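Local atomic coordinates of serpin-12 (Manduca sexta, PDB entry 6CJ7), a protein that probably inhibits serine proteases as a member of the serpin family and controls the prophenoloxidase activation system in larval hemolymph. Residues 93-98 with 118-123. Sequence-based numbering, arbitrary orientation.
Sequences LKTANN and NFDSDL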
loop_
_atom_site.group_PDB
_atom_site.type_symbol
_atom_site.label_atom_id
_atom_site.label_comp_id
_atom_site.label_asym_id
_atom_site.label_seq_id
_atom_site.Cartn_x
_atom_site.Cartn_y
_atom_site.Cartn_z
ATOM N N LEU A 93 9.676 -5.162 6.357
ATOM C CA LEU A 93 8.552 -4.258 6.150
ATOM C C LEU A 93 8.853 -2.990 6.930
ATOM O O LEU A 93 8.989 -3.037 8.159
ATOM C CB LEU A 93 7.228 -4.886 6.597
ATOM C CG LEU A 93 5.973 -4.005 6.530
ATOM C CD1 LEU A 93 5.605 -3.709 5.078
ATOM C CD2 LEU A 93 4.807 -4.684 7.238
ATOM N N LYS A 94 8.984 -1.868 6.216
ATOM C CA LYS A 94 9.329 -0.589 6.820
ATOM C C LYS A 94 8.209 0.394 6.536
ATOM O O LYS A 94 7.831 0.591 5.378
ATOM C CB LYS A 94 10.655 -0.042 6.281
ATOM C CG LYS A 94 11.879 -0.868 6.611
ATOM C CD LYS A 94 12.193 -0.800 8.090
ATOM C CE LYS A 94 13.508 -1.483 8.413
ATOM N NZ LYS A 94 13.856 -1.318 9.854
ATOM N N THR A 95 7.668 0.999 7.590
ATOM C CA THR A 95 6.608 1.981 7.426
ATOM C C THR A 95 7.084 3.321 7.961
ATOM O O THR A 95 7.879 3.389 8.906
ATOM C CB THR A 95 5.316 1.565 8.132
ATOM O OG1 THR A 95 5.581 1.350 9.523
ATOM C CG2 THR A 95 4.755 0.291 7.517
ATOM N N ALA A 96 6.617 4.391 7.327
ATOM C CA ALA A 96 6.873 5.744 7.809
ATOM C C ALA A 96 5.563 6.518 7.760
ATOM O O ALA A 96 5.089 6.880 6.677
ATOM C CB ALA A 96 7.952 6.443 6.983
ATOM N N ASN A 97 4.981 6.765 8.934
ATOM C CA ASN A 97 3.729 7.504 9.063
ATOM C C ASN A 97 3.988 8.747 9.902
ATOM O O ASN A 97 4.611 8.659 10.962
ATOM C CB ASN A 97 2.638 6.639 9.723
ATOM C CG ASN A 97 2.500 5.269 9.069
ATOM O OD1 ASN A 97 2.165 5.174 7.889
ATOM N ND2 ASN A 97 2.739 4.207 9.845
ATOM N N ASN A 98 3.525 9.907 9.431
ATOM C CA ASN A 98 3.705 11.106 10.248
ATOM C C ASN A 98 2.719 12.178 9.811
ATOM O O ASN A 98 2.231 12.191 8.678
ATOM C CB ASN A 98 5.145 11.643 10.148
ATOM C CG ASN A 98 5.665 12.227 11.459
ATOM O OD1 ASN A 98 4.934 12.881 12.214
ATOM N ND2 ASN A 98 6.952 12.014 11.728
ATOM N N ASN A 118 -1.110 3.878 18.824
ATOM C CA ASN A 118 -2.024 3.048 18.046
ATOM C C ASN A 118 -1.703 2.983 16.566
ATOM O O ASN A 118 -1.935 1.940 15.955
ATOM C CB ASN A 118 -3.479 3.545 18.192
ATOM C CG ASN A 118 -4.033 3.339 19.576
ATOM O OD1 ASN A 118 -5.022 2.602 19.769
ATOM N ND2 ASN A 118 -3.418 3.987 20.561
ATOM N N PHE A 119 -1.193 4.064 15.977
ATOM C CA PHE A 119 -1.069 4.168 14.528
ATOM C C PHE A 119 0.372 4.133 14.023
ATOM O O PHE A 119 0.596 4.325 12.815
ATOM C CB PHE A 119 -1.793 5.432 14.054
ATOM C CG PHE A 119 -3.290 5.325 14.151
ATOM C CD1 PHE A 119 -3.980 5.849 15.240
ATOM C CD2 PHE A 119 -4.011 4.643 13.194
ATOM C CE1 PHE A 119 -5.364 5.722 15.335
ATOM C CE2 PHE A 119 -5.385 4.522 13.287
ATOM C CZ PHE A 119 -6.064 5.048 14.368
ATOM N N ASP A 120 1.350 3.856 14.889
ATOM C CA ASP A 120 2.764 3.869 14.500
ATOM C C ASP A 120 3.084 5.152 13.728
ATOM O O ASP A 120 3.705 5.154 12.661
ATOM C CB ASP A 120 3.113 2.620 13.691
ATOM C CG ASP A 120 4.586 2.543 13.336
ATOM O OD1 ASP A 120 5.430 2.965 14.156
ATOM O OD2 ASP A 120 4.887 2.088 12.218
ATOM N N SER A 121 2.607 6.262 14.270
ATOM C CA SER A 121 2.695 7.547 13.588
ATOM C C SER A 121 3.083 8.585 14.633
ATOM O O SER A 121 3.555 8.245 15.725
ATOM C CB SER A 121 1.375 7.855 12.869
ATOM O OG SER A 121 1.486 9.015 12.048
ATOM N N ASP A 122 2.894 9.861 14.308
ATOM C CA ASP A 122 3.280 10.923 15.224
ATOM C C ASP A 122 2.611 12.209 14.774
ATOM O O ASP A 122 2.039 12.289 13.688
ATOM C CB ASP A 122 4.801 11.096 15.261
ATOM C CG ASP A 122 5.315 11.543 16.609
ATOM O OD1 ASP A 122 4.514 12.040 17.437
ATOM O OD2 ASP A 122 6.541 11.406 16.833
ATOM N N LEU A 123 2.667 13.212 15.643
ATOM C CA LEU A 123 2.267 14.570 15.305
ATOM C C LEU A 123 3.477 15.459 15.559
ATOM O O LEU A 123 3.901 15.616 16.709
ATOM C CB LEU A 123 1.053 14.996 16.129
ATOM C CG LEU A 123 0.385 16.334 15.810
ATOM C CD1 LEU A 123 0.048 16.456 14.351
ATOM C CD2 LEU A 123 -0.876 16.492 16.650
HETATM O O HOH W 1 7.296 3.095 11.661
HETATM O O HOH W 2 6.124 5.387 11.250
HETATM O O HOH W 3 2.623 1.274 10.487
#
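Asn97 reaches off its strand and donates from ND2 to the backbone O of Asp120, 3.1 Å away and close to straight at 164°. The acceptor lies almost in the amide plane of Asn97, whereas ND2 stands well above the plane of the Asp120 carbonyl. With CG anti to its own carbonyl carbon, the side chain carries ND2 to Asp120, while CB of Asn97 packs against OG of Ser121; OD1 accepts from Asn169 on strand 165-174. The same Asp120 O also accepts from water 2, which in turn takes the N-H of Asn97. In the serpin fold this joins strand 92-102 of the central sheet to the turn after helix 109-118, just before the chain enters strand 123-126 and runs parallel to 92-102. The Asp120 carboxylate swings back along strand 92-102, its CG trans to the backbone N (chi1 -176°), and sets OD2 2.9 Å from OG1 of Thr95. Water 1 bridges OD2 of Asp120 to the carbonyl O of Thr95. Replacing Asn97 with a leucine would probably leave the Asp120 carbonyl to water 2 and deprive Asn169 of its acceptor. Beyond Ser121, Asn98 and Asp122 lie alongside each other, amide and carboxylate planes only 8° apart. There OD1 of Asn98 packs 3.5 Å from CB of Asp122 and is hydrogen-bonded to Thr124, while Asp122 OD1 forms a salt bridge with Lys112.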